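Local coordinates for oxidoreductase, 2OG-Fe(II) oxygenase family (Burkholderia pseudomallei, PDB 6N1F), which binds an iron ion and is probably an oxidoreductase of the 2-oxoglutarate- and iron-dependent oxygenase family, at residues D38-A41 and Q42-V46; P52-A56 and F57-E61; L62-I65 and D66-A70; A120-T123 and R124-D128. All coordinates share one frame; numbering follows the deposited sequence.

All four contacts are local, each within one helix or at its start. Contact 2 leads into helix 59-70, and contact 3 lies further along that helix; their centres are 13 Å apart. Contact 4, on helix 120-130, is tied to contact 2 by D58 OD2 to R121 NH1 (2.8 Å, a salt bridge) and by a probable hydrogen bond from R122 NH1 to A56 O (3.0 Å). Contact 1, on helix 36-45, touches contact 2 through Y39 and V55, and contact 4 through A40 and D128. The iron, held by H155, D157 and H209, is about 13 Å from the side chain of L43 in contact 1. Contacts 2, 3 and 4 lie away from it.

Contact 1: residues D38-A41 and Q42-V46; sequences DYAA and QLREV
R44 folds back along its own helix and lays its guanidinium over A40 and A41. D38-E45 make up most of the alpha-helix 36-45. This helix packs outside the beta-sheet core of an iron-dependent oxygenase, a family built on the double-stranded beta-helix (jelly-roll) fold. The reversal of R44 comes from a first torsion away from the staggered positions, chi1 -138°, and a second bend at chi3, -57°. One face of the guanidinium then covers the peptide between A40 and A41. A41 CA lies 3.5 Å above the R44 guanidinium plane, toward the rim. R44 NH2 approaches A40 CB at 3.9 Å, and R44 NH1 is 3.9 Å from A41 CB. These are packing contacts; the small alanines let the flat group lie close to the backbone.

E45 takes a different course. Its chain is extended beyond CG and runs past the A41 carbonyl, with E45 CG 3.5 Å from A41 O. Q42 sends its amide away from the first turn, and its OE1 accepts a hydrogen bond from N32. The L43 side chain packs on M129 and F130 of helix 120-130. Y39 also reaches M129, and it touches L51 of strand 48-51. The helix is thus wedged between another helix and a sheet edge, with R44 and E45 exposed.

Beneath the side chains runs the regular i to i+4 ladder from D38-A41 to Q42-E45. In it, E45 N donates to A41 O at 2.8 Å.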
loop_
_atom_site.group_PDB
_atom_site.type_symbol
_atom_site.label_atom_id
_atom_site.label_comp_id
_atom_site.label_asym_id
_atom_site.label_seq_id
_atom_site.Cartn_x
_atom_site.Cartn_y
_atom_site.Cartn_z
ATOM N N ASP A 38 -4.207 -12.930 14.354
ATOM C CA ASP A 38 -3.098 -13.422 13.536
ATOM C C ASP A 38 -2.530 -12.321 12.650
ATOM O O ASP A 38 -1.305 -12.192 12.526
ATOM C CB ASP A 38 -3.559 -14.610 12.682
ATOM C CG ASP A 38 -4.259 -15.680 13.505
ATOM O OD1 ASP A 38 -3.618 -16.245 14.425
ATOM O OD2 ASP A 38 -5.458 -15.936 13.247
ATOM N N TYR A 39 -3.397 -11.535 11.999
ATOM C CA TYR A 39 -2.908 -10.448 11.153
ATOM C C TYR A 39 -1.999 -9.497 11.934
ATOM O O TYR A 39 -0.891 -9.174 11.489
ATOM C CB TYR A 39 -4.064 -9.661 10.549
ATOM C CG TYR A 39 -5.084 -10.457 9.781
ATOM C CD1 TYR A 39 -4.767 -11.681 9.218
ATOM C CD2 TYR A 39 -6.376 -9.970 9.623
ATOM C CE1 TYR A 39 -5.694 -12.390 8.514
ATOM C CE2 TYR A 39 -7.318 -10.673 8.930
ATOM C CZ TYR A 39 -6.977 -11.877 8.373
ATOM O OH TYR A 39 -7.914 -12.572 7.674
ATOM N N ALA A 40 -2.464 -9.020 13.095
ATOM C CA ALA A 40 -1.682 -8.045 13.856
ATOM C C ALA A 40 -0.394 -8.657 14.396
ATOM O O ALA A 40 0.636 -7.979 14.477
ATOM C CB ALA A 40 -2.521 -7.474 14.998
ATOM N N ALA A 41 -0.435 -9.936 14.786
ATOM C CA ALA A 41 0.765 -10.585 15.306
ATOM C C ALA A 41 1.833 -10.745 14.224
ATOM O O ALA A 41 3.026 -10.576 14.498
ATOM C CB ALA A 41 0.403 -11.937 15.915
ATOM N N GLN A 42 1.433 -11.068 12.989
ATOM C CA GLN A 42 2.426 -11.184 11.919
ATOM C C GLN A 42 3.015 -9.828 11.576
ATOM O O GLN A 42 4.222 -9.714 11.328
ATOM C CB GLN A 42 1.824 -11.813 10.661
ATOM C CG GLN A 42 2.911 -12.297 9.697
ATOM C CD GLN A 42 2.376 -12.820 8.386
ATOM O OE1 GLN A 42 1.295 -13.385 8.319
ATOM N NE2 GLN A 42 3.145 -12.626 7.322
ATOM N N LEU A 43 2.166 -8.799 11.527
ATOM C CA LEU A 43 2.653 -7.442 11.323
ATOM C C LEU A 43 3.634 -7.066 12.420
ATOM O O LEU A 43 4.677 -6.450 12.155
ATOM C CB LEU A 43 1.473 -6.467 11.288
ATOM C CG LEU A 43 1.803 -4.992 11.074
ATOM C CD1 LEU A 43 2.401 -4.815 9.705
ATOM C CD2 LEU A 43 0.567 -4.109 11.218
ATOM N N ARG A 44 3.317 -7.457 13.660
ATOM C CA ARG A 44 4.193 -7.203 14.800
ATOM C C ARG A 44 5.522 -7.944 14.665
ATOM O O ARG A 44 6.592 -7.335 14.767
ATOM C CB ARG A 44 3.479 -7.604 16.093
ATOM C CG ARG A 44 3.655 -6.621 17.244
ATOM C CD ARG A 44 2.922 -7.076 18.507
ATOM N NE ARG A 44 1.491 -7.275 18.275
ATOM C CZ ARG A 44 0.846 -8.432 18.428
ATOM N NH1 ARG A 44 1.493 -9.521 18.832
ATOM N NH2 ARG A 44 -0.457 -8.494 18.183
ATOM N N GLU A 45 5.481 -9.261 14.444
ATOM C CA GLU A 45 6.711 -10.050 14.513
ATOM C C GLU A 45 7.500 -9.975 13.215
ATOM O O GLU A 45 8.717 -9.768 13.234
ATOM C CB GLU A 45 6.390 -11.507 14.850
ATOM C CG GLU A 45 5.833 -11.690 16.261
ATOM C CD GLU A 45 5.315 -13.094 16.519
ATOM O OE1 GLU A 45 4.869 -13.759 15.550
ATOM O OE2 GLU A 45 5.359 -13.524 17.695
ATOM N N VAL A 46 6.814 -10.142 12.085
ATOM C CA VAL A 46 7.450 -10.153 10.773
ATOM C C VAL A 46 7.651 -8.734 10.251
ATOM O O VAL A 46 8.683 -8.424 9.648
ATOM C CB VAL A 46 6.608 -10.999 9.796
ATOM C CG1 VAL A 46 7.118 -10.855 8.385
ATOM C CG2 VAL A 46 6.605 -12.452 10.213
#

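Contact 2: residues P52-A56 and F57-E61; sequences PAYVA and FDAHE
F57 sets its ring against the preceding A56. A56 O lies over one ring face, 3.5 Å from F57 CG, and A56 CB is 3.7 Å from F57 CD2. The carbonyl of F57 turns the other way. F57 O meets the edge of the Y54 ring in plane and comes within 3.2 Å of Y54 CB. The F57 side chain also touches L117 of helix 109-117 and R122 of helix 120-130.

D58 is the N-cap of helix 59-70, which the loop from strand 48-51 enters here. Its side chain does not cap the helix; OD2 forms a salt bridge with R121. Instead D58 N donates to E61 OE1 at 2.7 Å (159°). This is the N-cap-to-N3 bond of a capping box, without its reciprocal bond.

A59 opens the helix and packs its methyl over the Y54 ring. This is a CH-pi contact, with A59 CB 3.6 Å from the Y54 ring centroid and 10° off the normal. The A53-Y54 peptide is cis, and A53 CB sits over the opposite face, so the ring is held between two methyl groups.

E61 receives the D58 bond on the anti lone pair of OE1, while OE2 forms a salt bridge with R122.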
loop_
_atom_site.group_PDB
_atom_site.type_symbol
_atom_site.label_atom_id
_atom_site.label_comp_id
_atom_site.label_asym_id
_atom_site.label_seq_id
_atom_site.Cartn_x
_atom_site.Cartn_y
_atom_site.Cartn_z
ATOM N N PRO A 52 -5.845 -12.175 2.515
ATOM C CA PRO A 52 -6.442 -12.773 1.318
ATOM C C PRO A 52 -7.648 -11.975 0.856
ATOM O O PRO A 52 -8.297 -11.260 1.626
ATOM C CB PRO A 52 -6.854 -14.173 1.787
ATOM C CG PRO A 52 -7.117 -14.016 3.265
ATOM C CD PRO A 52 -6.203 -12.900 3.749
ATOM N N ALA A 53 -7.939 -12.098 -0.432
ATOM C CA ALA A 53 -9.194 -11.567 -0.957
ATOM C C ALA A 53 -10.356 -12.399 -0.412
ATOM O O ALA A 53 -10.307 -13.630 -0.466
ATOM C CB ALA A 53 -9.169 -11.605 -2.485
ATOM N N TYR A 54 -11.405 -11.762 0.120
ATOM C CA TYR A 54 -11.618 -10.338 0.155
ATOM C C TYR A 54 -11.916 -9.884 1.580
ATOM O O TYR A 54 -12.991 -9.351 1.849
ATOM C CB TYR A 54 -12.801 -9.984 -0.752
ATOM C CG TYR A 54 -12.567 -10.359 -2.198
ATOM C CD1 TYR A 54 -12.005 -9.447 -3.074
ATOM C CD2 TYR A 54 -12.915 -11.620 -2.688
ATOM C CE1 TYR A 54 -11.782 -9.762 -4.391
ATOM C CE2 TYR A 54 -12.690 -11.952 -4.019
ATOM C CZ TYR A 54 -12.132 -11.012 -4.863
ATOM O OH TYR A 54 -11.905 -11.313 -6.180
ATOM N N VAL A 55 -10.967 -10.107 2.481
ATOM C CA VAL A 55 -11.165 -9.803 3.898
ATOM C C VAL A 55 -11.300 -8.300 4.123
ATOM O O VAL A 55 -12.297 -7.831 4.678
ATOM C CB VAL A 55 -10.014 -10.395 4.728
ATOM C CG1 VAL A 55 -10.001 -9.818 6.129
ATOM C CG2 VAL A 55 -10.105 -11.931 4.740
ATOM N N ALA A 56 -10.302 -7.515 3.697
ATOM C CA ALA A 56 -10.313 -6.097 4.060
ATOM C C ALA A 56 -11.285 -5.284 3.208
ATOM O O ALA A 56 -11.936 -4.359 3.714
ATOM C CB ALA A 56 -8.906 -5.510 3.942
ATOM N N PHE A 57 -11.359 -5.580 1.910
ATOM C CA PHE A 57 -12.243 -4.889 0.984
ATOM C C PHE A 57 -13.012 -5.930 0.190
ATOM O O PHE A 57 -12.407 -6.846 -0.373
ATOM C CB PHE A 57 -11.450 -3.999 0.045
ATOM C CG PHE A 57 -10.724 -2.910 0.742
ATOM C CD1 PHE A 57 -11.322 -1.671 0.914
ATOM C CD2 PHE A 57 -9.452 -3.112 1.240
ATOM C CE1 PHE A 57 -10.657 -0.648 1.565
ATOM C CE2 PHE A 57 -8.782 -2.092 1.896
ATOM C CZ PHE A 57 -9.387 -0.858 2.059
ATOM N N ASP A 58 -14.334 -5.805 0.177
ATOM C CA ASP A 58 -15.162 -6.779 -0.507
ATOM C C ASP A 58 -14.910 -6.688 -2.010
ATOM O O ASP A 58 -14.329 -5.717 -2.504
ATOM C CB ASP A 58 -16.638 -6.561 -0.154
ATOM C CG ASP A 58 -16.934 -6.824 1.329
ATOM O OD1 ASP A 58 -16.144 -7.534 1.985
ATOM O OD2 ASP A 58 -17.963 -6.329 1.844
ATOM N N ALA A 59 -15.300 -7.738 -2.740
ATOM C CA ALA A 59 -15.004 -7.752 -4.169
ATOM C C ALA A 59 -15.767 -6.649 -4.895
ATOM O O ALA A 59 -15.210 -5.965 -5.762
ATOM C CB ALA A 59 -15.324 -9.119 -4.773
ATOM N N HIS A 60 -17.044 -6.448 -4.551
ATOM C CA HIS A 60 -17.779 -5.396 -5.241
ATOM C C HIS A 60 -17.211 -4.018 -4.919
ATOM O O HIS A 60 -17.314 -3.113 -5.744
ATOM C CB HIS A 60 -19.276 -5.475 -4.921
ATOM C CG HIS A 60 -19.624 -5.051 -3.533
ATOM N ND1 HIS A 60 -19.673 -5.936 -2.477
ATOM C CD2 HIS A 60 -19.956 -3.837 -3.028
ATOM C CE1 HIS A 60 -20.015 -5.284 -1.378
ATOM N NE2 HIS A 60 -20.196 -4.012 -1.685
ATOM N N GLU A 61 -16.585 -3.854 -3.751
ATOM C CA GLU A 61 -15.945 -2.588 -3.407
ATOM C C GLU A 61 -14.679 -2.371 -4.224
ATOM O O GLU A 61 -14.401 -1.251 -4.671
ATOM C CB GLU A 61 -15.616 -2.556 -1.917
ATOM C CG GLU A 61 -16.840 -2.680 -0.998
ATOM C CD GLU A 61 -16.464 -2.683 0.475
ATOM O OE1 GLU A 61 -15.570 -3.466 0.858
ATOM O OE2 GLU A 61 -17.038 -1.885 1.249
#

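Contact 3: residues L62-I65 and D66-A70; sequences LARI and DALQA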
loop_
_atom_site.group_PDB
_atom_site.type_symbol
_atom_site.label_atom_id
_atom_site.label_comp_id
_atom_site.label_asym_id
_atom_site.label_seq_id
_atom_site.Cartn_x
_atom_site.Cartn_y
_atom_site.Cartn_z
ATOM N N LEU A 62 -13.887 -3.426 -4.411
ATOM C CA LEU A 62 -12.716 -3.299 -5.270
ATOM C C LEU A 62 -13.132 -3.022 -6.702
ATOM O O LEU A 62 -12.486 -2.232 -7.393
ATOM C CB LEU A 62 -11.848 -4.553 -5.194
ATOM C CG LEU A 62 -11.139 -4.669 -3.844
ATOM C CD1 LEU A 62 -10.077 -5.745 -3.874
ATOM C CD2 LEU A 62 -10.542 -3.327 -3.416
ATOM N N ALA A 63 -14.202 -3.671 -7.164
ATOM C CA ALA A 63 -14.756 -3.355 -8.476
ATOM C C ALA A 63 -15.085 -1.867 -8.599
ATOM O O ALA A 63 -14.765 -1.238 -9.612
ATOM C CB ALA A 63 -15.998 -4.207 -8.736
ATOM N N ARG A 64 -15.699 -1.284 -7.572
ATOM C CA ARG A 64 -16.003 0.140 -7.616
ATOM C C ARG A 64 -14.725 0.969 -7.686
ATOM O O ARG A 64 -14.590 1.859 -8.537
ATOM C CB ARG A 64 -16.837 0.538 -6.401
ATOM C CG ARG A 64 -17.403 1.947 -6.486
ATOM C CD ARG A 64 -18.171 2.308 -5.218
ATOM N NE ARG A 64 -18.801 3.627 -5.302
ATOM C CZ ARG A 64 -19.129 4.365 -4.243
ATOM N NH1 ARG A 64 -18.879 3.916 -3.019
ATOM N NH2 ARG A 64 -19.694 5.557 -4.405
ATOM N N ILE A 65 -13.780 0.698 -6.785
ATOM C CA ILE A 65 -12.511 1.424 -6.783
ATOM C C ILE A 65 -11.867 1.369 -8.158
ATOM O O ILE A 65 -11.370 2.382 -8.670
ATOM C CB ILE A 65 -11.571 0.858 -5.703
ATOM C CG1 ILE A 65 -12.120 1.156 -4.309
ATOM C CG2 ILE A 65 -10.140 1.396 -5.898
ATOM C CD1 ILE A 65 -11.400 0.387 -3.228
ATOM N N ASP A 66 -11.906 0.198 -8.795
ATOM C CA ASP A 66 -11.304 0.040 -10.115
ATOM C C ASP A 66 -11.983 0.927 -11.154
ATOM O O ASP A 66 -11.305 1.575 -11.962
ATOM C CB ASP A 66 -11.361 -1.424 -10.544
ATOM C CG ASP A 66 -10.069 -1.886 -11.164
ATOM O OD1 ASP A 66 -9.203 -1.021 -11.428
ATOM O OD2 ASP A 66 -9.913 -3.109 -11.374
ATOM N N ALA A 67 -13.319 0.962 -11.159
ATOM C CA ALA A 67 -14.025 1.837 -12.093
ATOM C C ALA A 67 -13.704 3.299 -11.819
ATOM O O ALA A 67 -13.555 4.097 -12.750
ATOM C CB ALA A 67 -15.534 1.599 -12.007
ATOM N N LEU A 68 -13.576 3.665 -10.546
ATOM C CA LEU A 68 -13.347 5.064 -10.205
ATOM C C LEU A 68 -11.935 5.509 -10.561
ATOM O O LEU A 68 -11.748 6.601 -11.107
ATOM C CB LEU A 68 -13.621 5.292 -8.720
ATOM C CG LEU A 68 -15.081 5.285 -8.269
ATOM C CD1 LEU A 68 -15.158 5.271 -6.753
ATOM C CD2 LEU A 68 -15.788 6.503 -8.819
ATOM N N GLN A 69 -10.922 4.689 -10.258
ATOM C CA GLN A 69 -9.552 5.133 -10.513
ATOM C C GLN A 69 -9.286 5.303 -12.007
ATOM O O GLN A 69 -8.504 6.181 -12.406
ATOM C CB GLN A 69 -8.550 4.165 -9.867
ATOM C CG GLN A 69 -8.668 2.722 -10.307
ATOM C CD GLN A 69 -7.861 2.444 -11.551
ATOM O OE1 GLN A 69 -6.858 3.113 -11.807
ATOM N NE2 GLN A 69 -8.300 1.470 -12.342
ATOM N N ALA A 70 -9.957 4.510 -12.847
ATOM C CA ALA A 70 -9.820 4.666 -14.291
ATOM C C ALA A 70 -10.108 6.100 -14.735
ATOM O O ALA A 70 -9.446 6.623 -15.639
ATOM C CB ALA A 70 -10.749 3.681 -15.004
#
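Q69 folds over the carbonyl of I65, one turn earlier in the alpha-helix 59-70. Q69 N donates to I65 O at 2.8 Å, and the side chain stays over the same carbonyl. Q69 CB is 3.5 Å from I65 O. Q69 CG comes closer, 3.2 Å from I65 O, because chi1 of 57° sets it between the backbone N and the carbonyl carbon. A bend at chi2, 87°, then turns CD and the amide back toward D66. There Q69 NE2 makes two weak hydrogen bonds, one to D66 OD1 at 2.8 Å and one to D66 O at 3.0 Å. OE1, the other branch of the tip, accepts a hydrogen bond from R91 NH1. The buried amide thus has partners at both ends, which probably limits its rotation.

D66, the partner of the amide, also packs against the first turn, D66 CB 3.4 Å from L62 O. On another side of the helix, L68 touches H109, T112 and I113 of helix 109-117, and R64 also reaches T112. The R64 and L68 side chains cross at an angle. R64 is extended from CG to NE, and its lower part passes the end of L68, R64 CG 4.0 Å from L68 CD1.

Contact 4: residues A120-T123 and R124-D128; sequences ARRT and RFFGD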
loop_
_atom_site.group_PDB
_atom_site.type_symbol
_atom_site.label_atom_id
_atom_site.label_comp_id
_atom_site.label_asym_id
_atom_site.label_seq_id
_atom_site.Cartn_x
_atom_site.Cartn_y
_atom_site.Cartn_z
ATOM N N ALA A 120 -15.851 3.784 8.475
ATOM C CA ALA A 120 -15.811 3.243 9.831
ATOM C C ALA A 120 -15.318 1.801 9.841
ATOM O O ALA A 120 -14.529 1.409 10.711
ATOM C CB ALA A 120 -17.198 3.339 10.476
ATOM N N ARG A 121 -15.783 0.993 8.890
ATOM C CA ARG A 121 -15.327 -0.391 8.814
ATOM C C ARG A 121 -13.808 -0.465 8.666
ATOM O O ARG A 121 -13.147 -1.223 9.382
ATOM C CB ARG A 121 -16.021 -1.105 7.656
ATOM C CG ARG A 121 -15.474 -2.481 7.354
ATOM C CD ARG A 121 -16.240 -3.112 6.198
ATOM N NE ARG A 121 -15.637 -4.378 5.803
ATOM C CZ ARG A 121 -16.050 -5.137 4.792
ATOM N NH1 ARG A 121 -17.092 -4.776 4.050
ATOM N NH2 ARG A 121 -15.407 -6.264 4.528
ATOM N N ARG A 122 -13.233 0.336 7.768
ATOM C CA ARG A 122 -11.786 0.264 7.575
ATOM C C ARG A 122 -11.029 0.885 8.739
ATOM O O ARG A 122 -9.962 0.390 9.114
ATOM C CB ARG A 122 -11.389 0.938 6.267
ATOM C CG ARG A 122 -10.990 -0.046 5.169
ATOM C CD ARG A 122 -12.084 -1.044 4.860
ATOM N NE ARG A 122 -13.233 -0.380 4.274
ATOM C CZ ARG A 122 -14.171 -0.993 3.568
ATOM N NH1 ARG A 122 -14.099 -2.300 3.346
ATOM N NH2 ARG A 122 -15.183 -0.295 3.077
ATOM N N THR A 123 -11.573 1.949 9.336
ATOM C CA THR A 123 -10.911 2.587 10.470
ATOM C C THR A 123 -10.817 1.640 11.661
ATOM O O THR A 123 -9.779 1.565 12.330
ATOM C CB THR A 123 -11.661 3.861 10.857
ATOM O OG1 THR A 123 -11.776 4.704 9.708
ATOM C CG2 THR A 123 -10.924 4.603 11.973
ATOM N N ARG A 124 -11.904 0.930 11.964
ATOM C CA ARG A 124 -11.838 -0.077 13.018
ATOM C C ARG A 124 -10.877 -1.197 12.642
ATOM O O ARG A 124 -10.103 -1.664 13.485
ATOM C CB ARG A 124 -13.219 -0.652 13.291
ATOM C CG ARG A 124 -14.186 0.287 13.979
ATOM C CD ARG A 124 -13.712 0.625 15.378
ATOM N NE ARG A 124 -14.815 1.111 16.202
ATOM C CZ ARG A 124 -14.681 1.558 17.446
ATOM N NH1 ARG A 124 -13.482 1.590 18.018
ATOM N NH2 ARG A 124 -15.748 1.982 18.112
ATOM N N PHE A 125 -10.931 -1.644 11.383
ATOM C CA PHE A 125 -10.137 -2.786 10.931
ATOM C C PHE A 125 -8.646 -2.503 11.051
ATOM O O PHE A 125 -7.889 -3.328 11.563
ATOM C CB PHE A 125 -10.516 -3.126 9.488
ATOM C CG PHE A 125 -9.773 -4.304 8.899
ATOM C CD1 PHE A 125 -10.266 -5.592 9.036
ATOM C CD2 PHE A 125 -8.611 -4.115 8.161
ATOM C CE1 PHE A 125 -9.602 -6.673 8.488
ATOM C CE2 PHE A 125 -7.941 -5.196 7.592
ATOM C CZ PHE A 125 -8.436 -6.480 7.760
ATOM N N PHE A 126 -8.201 -1.335 10.592
ATOM C CA PHE A 126 -6.781 -1.038 10.714
ATOM C C PHE A 126 -6.408 -0.545 12.105
ATOM O O PHE A 126 -5.261 -0.735 12.521
ATOM C CB PHE A 126 -6.358 -0.053 9.625
ATOM C CG PHE A 126 -6.267 -0.712 8.270
ATOM C CD1 PHE A 126 -5.217 -1.571 7.984
ATOM C CD2 PHE A 126 -7.261 -0.531 7.319
ATOM C CE1 PHE A 126 -5.136 -2.212 6.767
ATOM C CE2 PHE A 126 -7.184 -1.162 6.100
ATOM C CZ PHE A 126 -6.119 -2.004 5.825
ATOM N N GLY A 127 -7.358 0.016 12.851
ATOM C CA GLY A 127 -7.094 0.326 14.247
ATOM C C GLY A 127 -6.733 -0.905 15.057
ATOM O O GLY A 127 -5.782 -0.894 15.839
ATOM N N ASP A 128 -7.498 -1.983 14.890
ATOM C CA ASP A 128 -7.131 -3.239 15.533
ATOM C C ASP A 128 -5.817 -3.777 14.976
ATOM O O ASP A 128 -4.993 -4.326 15.718
ATOM C CB ASP A 128 -8.242 -4.264 15.339
ATOM C CG ASP A 128 -9.522 -3.864 16.049
ATOM O OD1 ASP A 128 -9.536 -2.775 16.663
ATOM O OD2 ASP A 128 -10.499 -4.636 15.992
#
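R122 O is met by three groups of the next turn. F126 N donates to R122 O at 2.9 Å and 170°, an almost straight bond. The ring of F126 turns its edge to the same oxygen, and F126 CD2 is 3.4 Å from R122 O. F125 CB is 3.6 Å from R122 O. The F126 ring also passes the base of the arginine, where R122 CG is 4.1 Å from F126 CE2. The planes of the R122 guanidinium and the F126 ring are 45° apart. Over one face of the F126 ring stands F125 CD2, 3.8 Å above its centre.

These residues are most of the alpha-helix 120-130, from its first residue. R122 bends at chi2 and chi3, which brings R122 NH1 3.5 Å above the guanidinium plane of R121. Acidic groups probably offset the two like charges: R121 has a salt bridge to D58, and R122 NH2 has one to D119, whose backbone O also bonds T123 OG1. G127 N donates to T123 O at 2.9 Å.

The helix lies between several neighbours. F125 touches V55 and A56, in the loop between strand 48-51 and helix 59-70, and also M36 of helix 36-45, as does D128.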